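Local coordinates for protein adenylate isopentenyltransferase (PDB 3A8T) that transfers an isopentenyl (dimethylallyl) group from dimethylallyl diphosphate to the N6 position of ATP, ADP or AMP, a step of cytokinin biosynthesis in hop, at residues Gly202-Leu207 against Asp238-Lys243; Ser117-Ala122 against His144-Asp149; Arg306-Ser311 against Glu315-Ile320. All blocks are in the same frame, centred on the assembly; numbering follows the deposited sequence.

Overall arrangement
The three contacts are separate helix-helix junctions set around the nucleotide site of a P-loop fold built on a parallel sheet, and no two of them touch. Contact 1 joins helices 203-210 and 234-243; Leu207 brings its side chain to about 9 Å from the bound ATP. Contact 2, in which helices 112-128 and 140-147 meet, lies on the opposite side of the chain's centre, about 35 Å from contact 1 centre to centre, with Leu146 about 12 Å from the ATP. Contact 3 is a helical hairpin near the surface, its centre about 31 Å from that of contact 1 and about 35 Å from that of contact 2; Ile320 there lies about 6 Å, side chain to side chain, from the ATP-binding Lys323.

Contact 1 of 3, residues Gly202-Leu207 against Asp238-Lys243; sequences GMFDEL and DRYFEK
The Phe204 ring receives Tyr240 at its edge, near the ring plane, and Phe241 obliquely. The three rings make an aromatic cluster between helix 203-210 and helix 234-243, whose short segments cross at -67° with their axes 11.8 Å apart. At that separation the backbones do not touch, and large flat side chains bridge the space.

Phe204 CE1 is the hub: it lies 3.5 Å from Phe241 CE1 and 3.8 Å from Tyr240 CE2. The planes of Phe204 and Tyr240 stand nearly upright to each other, whereas those of Phe204 and Phe241 are inclined by only 35°, with ring centroids 5.6 Å apart. With CG anti to the backbone N (chi1 171°), the Phe204 ring extends across to the second helix although the side chain sets out along the flank of the partner helix rather than at it. Phe237, one turn before Phe241, meets Phe204 edge-to-face. Phe264 of helix 257-289 meets Tyr240 in the same manner, and carries the aromatic packing beyond the pair of helices.

Phe241 also reaches Leu207, so its ring touches both an aromatic and an aliphatic neighbour. Replacing Phe241 by an alanine would probably open a gap between the helices and leave Phe204 CE1 and the backbone carbonyl of Leu207 without the ring that lies against them. Leucine fits opposite it because a compact, buried aliphatic group can also pack against Val234 and Phe237. Phe241 CE2, from helix 234-243, lies 3.7 Å from the carbonyl oxygen of Leu207 and 4.2 Å from Leu207 CB.

Contact 2 of 3, residues Ser117-Ala122 against His144-Asp149; sequences SLAGKA and HALLVD
Ala119 and Gly120 meet a single side chain, Leu146, where helix 112-128 passes helix 140-147. Two neighbouring small residues of one turn thus receive one branched side chain.

Ser117 turns its side chain away from the partner helix, and its OG accepts a hydrogen bond of 3.0 Å from Lys121 NZ, one turn on. This polar link runs along the outer side of the helix and leaves the inner side to apolar groups. Ala119 points its methyl toward Leu146, which meets it with both branches: CB is 3.8 Å from CD1 and 4.0 Å from CD2. On the next residue CD1 alone makes the approach, coming 3.5 Å from Gly120 N in van der Waals contact. Glycine leaves that N open to the methyl; a CB here would lie 4.0 Å from Leu146 CD1, in contact without a clash. A chi1 of 170° sets CG of Leu146 anti to the backbone N and sends the fork across to the other helix, where the nearest CA, that of Gly120, lies 6.7 Å from the Leu146 CA. Ala122, another turn on from Ala119, rests with it on Ile69 of strand 66-70.

Arg116, just before the first segment, adds a polar tie by donating to the carbonyl oxygens of Ala145 and Val148. Helices 112-128 and 140-147, just before and after strand 132-136 in the chain, pack on the parallel sheet as in an alpha/beta P-loop fold.

Contact 3 of 3, residues Arg306-Ser311 against Glu315-Ile320; sequences RAAMTS and EKCTEI
Ala307 CB and Ile320 CD1 meet methyl to methyl at 3.6 Å, and Ala308 CB lies 3.7 Å from Cys317 SG. These two apolar pairs join the end of helix 302-309 to the start of helix 315-338 in a helical hairpin with a short connection. The backbones come close, the CA atoms of Ala308 and Cys317 being 5.1 Å apart, and alanines suit such a close approach because their methyls add little bulk between the backbones. Ala307 CB also faces the backbone of the second helix, 4.2 Å from Cys317 CA.

The sulfur is carried to Ala308 by a chi1 of 170°, anti to the backbone N, while Ile320 directs its CG1 branch at Ala307 and also touches Glu303 and Ser304. Around this first shell, Thr310 OG1 makes a weak hydrogen bond of 3.4 Å to Ala307 O at the helix end, and Thr318 OG1 bonds Gly314 O at the turn. Met309 packs on Asp189, Tyr190 and Lys193 of helix 184-201.

No hydrogen bond or ion pair crosses between the two segments, so between them the packing is apolar, with the short connection keeping the helices together.

Contact 1 of 3, residues Gly202-Leu207 against Asp238-Lys243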
loop_
_atom_site.group_PDB
_atom_site.type_symbol
_atom_site.label_atom_id
_atom_site.label_comp_id
_atom_site.label_asym_id
_atom_site.label_seq_id
_atom_site.Cartn_x
_atom_site.Cartn_y
_atom_site.Cartn_z
ATOM N N GLY A 202 9.600 9.611 11.523
ATOM C CA GLY A 202 10.672 8.785 12.034
ATOM C C GLY A 202 11.051 7.614 11.140
ATOM O O GLY A 202 11.634 6.627 11.619
ATOM N N MET A 203 10.724 7.701 9.850
ATOM C CA MET A 203 11.077 6.615 8.952
ATOM C C MET A 203 12.583 6.253 8.944
ATOM O O MET A 203 12.927 5.091 8.894
ATOM C CB MET A 203 10.621 6.937 7.534
ATOM C CG MET A 203 11.116 5.976 6.475
ATOM S SD MET A 203 10.876 6.607 4.823
ATOM C CE MET A 203 10.297 5.241 3.988
ATOM N N PHE A 204 13.447 7.253 8.987
ATOM C CA PHE A 204 14.882 7.078 8.957
ATOM C C PHE A 204 15.423 6.290 10.159
ATOM O O PHE A 204 16.242 5.399 10.016
ATOM C CB PHE A 204 15.555 8.455 8.823
ATOM C CG PHE A 204 17.058 8.431 9.005
ATOM C CD1 PHE A 204 17.900 8.004 7.968
ATOM C CD2 PHE A 204 17.624 8.789 10.239
ATOM C CE1 PHE A 204 19.306 7.918 8.134
ATOM C CE2 PHE A 204 19.063 8.713 10.455
ATOM C CZ PHE A 204 19.895 8.281 9.409
ATOM N N ASP A 205 14.950 6.602 11.345
ATOM C CA ASP A 205 15.370 5.891 12.528
ATOM C C ASP A 205 14.849 4.488 12.492
ATOM O O ASP A 205 15.451 3.604 12.987
ATOM C CB ASP A 205 14.823 6.613 13.725
ATOM C CG ASP A 205 15.326 8.025 13.770
ATOM O OD1 ASP A 205 16.537 8.224 14.034
ATOM O OD2 ASP A 205 14.530 8.945 13.505
ATOM N N GLU A 206 13.708 4.298 11.881
ATOM C CA GLU A 206 13.105 2.971 11.774
ATOM C C GLU A 206 14.015 2.118 10.890
ATOM O O GLU A 206 14.330 0.970 11.199
ATOM C CB GLU A 206 11.716 3.113 11.127
ATOM C CG GLU A 206 10.909 1.849 11.039
ATOM C CD GLU A 206 9.584 2.034 10.295
ATOM O OE1 GLU A 206 9.608 2.209 9.053
ATOM O OE2 GLU A 206 8.525 2.005 10.965
ATOM N N LEU A 207 14.461 2.711 9.787
ATOM C CA LEU A 207 15.304 2.005 8.850
ATOM C C LEU A 207 16.704 1.815 9.427
ATOM O O LEU A 207 17.352 0.807 9.155
ATOM C CB LEU A 207 15.330 2.775 7.512
ATOM C CG LEU A 207 14.045 2.919 6.667
ATOM C CD1 LEU A 207 14.244 3.977 5.691
ATOM C CD2 LEU A 207 13.680 1.619 5.902
ATOM N N ASP A 238 19.926 1.825 2.467
ATOM C CA ASP A 238 21.083 0.909 2.617
ATOM C C ASP A 238 22.291 1.545 1.887
ATOM O O ASP A 238 23.444 1.481 2.343
ATOM C CB ASP A 238 20.802 -0.489 2.031
ATOM C CG ASP A 238 19.881 -1.332 2.925
ATOM O OD1 ASP A 238 19.657 -0.946 4.100
ATOM O OD2 ASP A 238 19.374 -2.385 2.467
ATOM N N ARG A 239 22.029 2.191 0.766
ATOM C CA ARG A 239 23.100 2.827 0.031
ATOM C C ARG A 239 23.707 3.925 0.921
ATOM O O ARG A 239 24.905 4.061 1.014
ATOM C CB ARG A 239 22.526 3.387 -1.246
ATOM C CG ARG A 239 23.490 4.042 -2.189
ATOM C CD ARG A 239 22.976 3.856 -3.619
ATOM N NE ARG A 239 23.835 4.599 -4.507
ATOM C CZ ARG A 239 25.071 4.228 -4.787
ATOM N NH1 ARG A 239 25.577 3.111 -4.278
ATOM N NH2 ARG A 239 25.833 5.015 -5.506
ATOM N N TYR A 240 22.862 4.685 1.602
ATOM C CA TYR A 240 23.321 5.723 2.513
ATOM C C TYR A 240 24.048 5.124 3.718
ATOM O O TYR A 240 25.131 5.535 4.036
ATOM C CB TYR A 240 22.144 6.541 2.998
ATOM C CG TYR A 240 22.497 7.507 4.060
ATOM C CD1 TYR A 240 22.978 8.777 3.750
ATOM C CD2 TYR A 240 22.342 7.177 5.393
ATOM C CE1 TYR A 240 23.288 9.693 4.732
ATOM C CE2 TYR A 240 22.652 8.100 6.389
ATOM C CZ TYR A 240 23.119 9.355 6.052
ATOM O OH TYR A 240 23.379 10.260 7.051
ATOM N N PHE A 241 23.458 4.143 4.386
ATOM C CA PHE A 241 24.119 3.553 5.544
ATOM C C PHE A 241 25.443 2.862 5.122
ATOM O O PHE A 241 26.327 2.634 5.922
ATOM C CB PHE A 241 23.192 2.524 6.230
ATOM C CG PHE A 241 21.924 3.099 6.774
ATOM C CD1 PHE A 241 21.936 4.186 7.636
ATOM C CD2 PHE A 241 20.683 2.523 6.464
ATOM C CE1 PHE A 241 20.735 4.687 8.186
ATOM C CE2 PHE A 241 19.475 3.053 7.038
ATOM C CZ PHE A 241 19.517 4.110 7.879
ATOM N N GLU A 242 25.558 2.499 3.860
ATOM C CA GLU A 242 26.776 1.870 3.382
ATOM C C GLU A 242 27.938 2.734 3.786
ATOM O O GLU A 242 28.927 2.281 4.362
ATOM C CB GLU A 242 26.766 1.750 1.855
ATOM C CG GLU A 242 27.820 0.798 1.395
ATOM C CD GLU A 242 27.776 -0.463 2.233
ATOM O OE1 GLU A 242 28.835 -0.929 2.697
ATOM O OE2 GLU A 242 26.661 -0.984 2.429
ATOM N N LYS A 243 27.790 4.008 3.467
ATOM C CA LYS A 243 28.795 4.993 3.800
ATOM C C LYS A 243 28.697 5.525 5.206
ATOM O O LYS A 243 29.728 5.706 5.853
ATOM C CB LYS A 243 28.751 6.135 2.797
ATOM C CG LYS A 243 29.402 5.745 1.476
ATOM C CD LYS A 243 29.328 6.868 0.473
ATOM C CE LYS A 243 27.887 7.408 0.350
ATOM N NZ LYS A 243 26.884 6.276 0.312
#

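Contact 2 of 3, residues Ser117-Ala122 against His144-Asp149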
loop_
_atom_site.group_PDB
_atom_site.type_symbol
_atom_site.label_atom_id
_atom_site.label_comp_id
_atom_site.label_asym_id
_atom_site.label_seq_id
_atom_site.Cartn_x
_atom_site.Cartn_y
_atom_site.Cartn_z
ATOM N N SER A 117 -4.149 -18.709 -0.433
ATOM C CA SER A 117 -4.588 -19.615 0.601
ATOM C C SER A 117 -5.063 -18.887 1.886
ATOM O O SER A 117 -6.211 -19.068 2.356
ATOM C CB SER A 117 -3.461 -20.566 0.899
ATOM O OG SER A 117 -3.624 -21.099 2.175
ATOM N N LEU A 118 -4.165 -18.086 2.453
ATOM C CA LEU A 118 -4.461 -17.307 3.653
ATOM C C LEU A 118 -5.684 -16.402 3.493
ATOM O O LEU A 118 -6.558 -16.413 4.337
ATOM C CB LEU A 118 -3.254 -16.434 4.053
ATOM C CG LEU A 118 -2.085 -17.191 4.670
ATOM C CD1 LEU A 118 -0.977 -16.261 5.156
ATOM C CD2 LEU A 118 -2.622 -17.994 5.797
ATOM N N ALA A 119 -5.744 -15.643 2.400
ATOM C CA ALA A 119 -6.850 -14.706 2.149
ATOM C C ALA A 119 -8.203 -15.326 1.750
ATOM O O ALA A 119 -9.271 -14.790 2.063
ATOM C CB ALA A 119 -6.403 -13.714 1.131
ATOM N N GLY A 120 -8.152 -16.421 1.005
ATOM C CA GLY A 120 -9.377 -17.120 0.676
ATOM C C GLY A 120 -10.009 -17.601 1.983
ATOM O O GLY A 120 -11.237 -17.593 2.119
ATOM N N LYS A 121 -9.184 -18.007 2.954
ATOM C CA LYS A 121 -9.683 -18.456 4.249
ATOM C C LYS A 121 -10.435 -17.286 4.942
ATOM O O LYS A 121 -11.573 -17.447 5.405
ATOM C CB LYS A 121 -8.516 -18.916 5.143
ATOM C CG LYS A 121 -7.944 -20.275 4.788
ATOM C CD LYS A 121 -6.556 -20.509 5.468
ATOM C CE LYS A 121 -5.683 -21.569 4.722
ATOM N NZ LYS A 121 -4.194 -21.534 5.107
ATOM N N ALA A 122 -9.768 -16.129 4.991
ATOM C CA ALA A 122 -10.302 -14.922 5.583
ATOM C C ALA A 122 -11.561 -14.486 4.867
ATOM O O ALA A 122 -12.498 -14.004 5.508
ATOM C CB ALA A 122 -9.268 -13.796 5.549
ATOM N N HIS A 144 -4.905 -10.668 -8.055
ATOM C CA HIS A 144 -5.171 -11.676 -9.097
ATOM C C HIS A 144 -5.052 -13.121 -8.602
ATOM O O HIS A 144 -5.935 -13.937 -8.836
ATOM C CB HIS A 144 -4.256 -11.418 -10.319
ATOM C CG HIS A 144 -3.944 -12.639 -11.122
ATOM N ND1 HIS A 144 -2.937 -13.523 -10.773
ATOM C CD2 HIS A 144 -4.517 -13.149 -12.235
ATOM C CE1 HIS A 144 -2.906 -14.525 -11.630
ATOM N NE2 HIS A 144 -3.855 -14.323 -12.526
ATOM N N ALA A 145 -3.970 -13.443 -7.913
ATOM C CA ALA A 145 -3.801 -14.786 -7.395
ATOM C C ALA A 145 -5.030 -15.195 -6.583
ATOM O O ALA A 145 -5.548 -16.301 -6.748
ATOM C CB ALA A 145 -2.566 -14.866 -6.514
ATOM N N LEU A 146 -5.488 -14.296 -5.719
ATOM C CA LEU A 146 -6.623 -14.582 -4.874
ATOM C C LEU A 146 -7.947 -14.722 -5.588
ATOM O O LEU A 146 -8.687 -15.642 -5.296
ATOM C CB LEU A 146 -6.781 -13.515 -3.793
ATOM C CG LEU A 146 -8.097 -13.610 -2.997
ATOM C CD1 LEU A 146 -8.046 -14.829 -2.058
ATOM C CD2 LEU A 146 -8.291 -12.374 -2.188
ATOM N N LEU A 147 -8.231 -13.834 -6.539
ATOM C CA LEU A 147 -9.514 -13.805 -7.231
ATOM C C LEU A 147 -9.798 -14.807 -8.349
ATOM O O LEU A 147 -10.961 -15.161 -8.534
ATOM C CB LEU A 147 -9.790 -12.386 -7.750
ATOM C CG LEU A 147 -9.903 -11.244 -6.724
ATOM C CD1 LEU A 147 -10.405 -9.993 -7.420
ATOM C CD2 LEU A 147 -10.851 -11.617 -5.618
ATOM N N VAL A 148 -8.796 -15.266 -9.095
ATOM C CA VAL A 148 -9.097 -16.215 -10.173
ATOM C C VAL A 148 -9.674 -17.596 -9.751
ATOM O O VAL A 148 -9.589 -18.039 -8.607
ATOM C CB VAL A 148 -7.869 -16.499 -11.135
ATOM C CG1 VAL A 148 -7.483 -15.230 -11.912
ATOM C CG2 VAL A 148 -6.718 -17.069 -10.370
ATOM N N ASP A 149 -10.282 -18.248 -10.723
ATOM C CA ASP A 149 -10.863 -19.553 -10.530
ATOM C C ASP A 149 -9.802 -20.637 -10.405
ATOM O O ASP A 149 -9.894 -21.521 -9.569
ATOM C CB ASP A 149 -11.796 -19.860 -11.685
ATOM C CG ASP A 149 -13.146 -20.275 -11.205
ATOM O OD1 ASP A 149 -13.176 -21.105 -10.252
ATOM O OD2 ASP A 149 -14.154 -19.768 -11.772
#

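Contact 3 of 3, residues Arg306-Ser311 against Glu315-Ile320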
loop_
_atom_site.group_PDB
_atom_site.type_symbol
_atom_site.label_atom_id
_atom_site.label_comp_id
_atom_site.label_asym_id
_atom_site.label_seq_id
_atom_site.Cartn_x
_atom_site.Cartn_y
_atom_site.Cartn_z
ATOM N N ARG A 306 -5.466 17.114 -4.127
ATOM C CA ARG A 306 -4.984 18.480 -4.385
ATOM C C ARG A 306 -5.209 19.233 -3.076
ATOM O O ARG A 306 -4.282 19.798 -2.503
ATOM C CB ARG A 306 -5.822 19.131 -5.487
ATOM C CG ARG A 306 -5.085 19.872 -6.578
ATOM C CD ARG A 306 -6.066 20.411 -7.681
ATOM N NE ARG A 306 -6.101 19.613 -8.914
ATOM C CZ ARG A 306 -5.035 19.456 -9.683
ATOM N NH1 ARG A 306 -3.901 20.050 -9.335
ATOM N NH2 ARG A 306 -5.073 18.696 -10.770
ATOM N N ALA A 307 -6.445 19.225 -2.596
ATOM C CA ALA A 307 -6.772 19.889 -1.331
ATOM C C ALA A 307 -5.977 19.300 -0.145
ATOM O O ALA A 307 -5.582 19.998 0.771
ATOM C CB ALA A 307 -8.241 19.773 -1.073
ATOM N N ALA A 308 -5.730 18.007 -0.185
ATOM C CA ALA A 308 -4.977 17.328 0.862
ATOM C C ALA A 308 -3.524 17.802 0.949
ATOM O O ALA A 308 -2.870 17.594 1.957
ATOM C CB ALA A 308 -5.009 15.829 0.598
ATOM N N MET A 309 -3.027 18.417 -0.119
ATOM C CA MET A 309 -1.648 18.879 -0.197
ATOM C C MET A 309 -1.371 20.023 0.733
ATOM O O MET A 309 -0.252 20.190 1.230
ATOM C CB MET A 309 -1.317 19.320 -1.613
ATOM C CG MET A 309 -1.153 18.189 -2.593
ATOM S SD MET A 309 0.236 17.137 -2.155
ATOM C CE MET A 309 1.624 18.007 -2.957
ATOM N N THR A 310 -2.393 20.836 0.945
ATOM C CA THR A 310 -2.264 21.971 1.835
ATOM C C THR A 310 -2.125 21.410 3.259
ATOM O O THR A 310 -2.752 20.409 3.619
ATOM C CB THR A 310 -3.511 22.892 1.746
ATOM O OG1 THR A 310 -4.005 22.943 0.390
ATOM C CG2 THR A 310 -3.135 24.272 2.164
ATOM N N SER A 311 -1.269 22.023 4.064
ATOM C CA SER A 311 -1.117 21.564 5.441
ATOM C C SER A 311 -2.416 21.950 6.192
ATOM O O SER A 311 -2.455 22.098 7.417
ATOM C CB SER A 311 0.134 22.203 6.066
ATOM O OG SER A 311 1.302 21.812 5.356
ATOM N N GLU A 315 -10.561 19.680 7.108
ATOM C CA GLU A 315 -11.875 20.152 6.705
ATOM C C GLU A 315 -12.074 20.204 5.195
ATOM O O GLU A 315 -13.066 19.688 4.689
ATOM C CB GLU A 315 -12.158 21.540 7.301
ATOM C CG GLU A 315 -12.074 21.625 8.835
ATOM C CD GLU A 315 -10.718 22.132 9.359
ATOM O OE1 GLU A 315 -10.338 23.293 9.041
ATOM O OE2 GLU A 315 -10.043 21.367 10.091
ATOM N N LYS A 316 -11.139 20.810 4.470
ATOM C CA LYS A 316 -11.299 20.924 3.023
ATOM C C LYS A 316 -11.197 19.605 2.309
ATOM O O LYS A 316 -12.052 19.280 1.500
ATOM C CB LYS A 316 -10.288 21.910 2.438
ATOM C CG LYS A 316 -10.743 23.346 2.536
ATOM C CD LYS A 316 -9.655 24.278 3.046
ATOM C CE LYS A 316 -10.050 25.735 2.824
ATOM N NZ LYS A 316 -10.226 26.011 1.354
ATOM N N CYS A 317 -10.156 18.846 2.624
ATOM C CA CYS A 317 -9.932 17.545 2.015
ATOM C C CYS A 317 -11.063 16.567 2.301
ATOM O O CYS A 317 -11.418 15.770 1.438
ATOM C CB CYS A 317 -8.621 16.945 2.518
ATOM S SG CYS A 317 -8.417 15.217 2.036
ATOM N N THR A 318 -11.617 16.635 3.514
ATOM C CA THR A 318 -12.691 15.739 3.911
ATOM C C THR A 318 -13.977 16.055 3.179
ATOM O O THR A 318 -14.697 15.154 2.764
ATOM C CB THR A 318 -12.999 15.815 5.415
ATOM O OG1 THR A 318 -11.793 15.696 6.173
ATOM C CG2 THR A 318 -13.908 14.697 5.809
ATOM N N GLU A 319 -14.269 17.337 3.038
ATOM C CA GLU A 319 -15.471 17.747 2.358
ATOM C C GLU A 319 -15.555 17.138 0.947
ATOM O O GLU A 319 -16.566 16.563 0.549
ATOM C CB GLU A 319 -15.529 19.288 2.242
ATOM C CG GLU A 319 -15.819 20.045 3.547
ATOM C CD GLU A 319 -16.252 21.537 3.339
ATOM O OE1 GLU A 319 -16.645 22.199 4.345
ATOM O OE2 GLU A 319 -16.209 22.057 2.183
ATOM N N ILE A 320 -14.461 17.298 0.216
ATOM C CA ILE A 320 -14.336 16.884 -1.174
ATOM C C ILE A 320 -14.428 15.396 -1.333
ATOM O O ILE A 320 -15.190 14.896 -2.136
ATOM C CB ILE A 320 -13.007 17.460 -1.749
ATOM C CG1 ILE A 320 -13.114 19.024 -1.734
ATOM C CG2 ILE A 320 -12.759 16.903 -3.114
ATOM C CD1 ILE A 320 -11.855 19.843 -1.540
#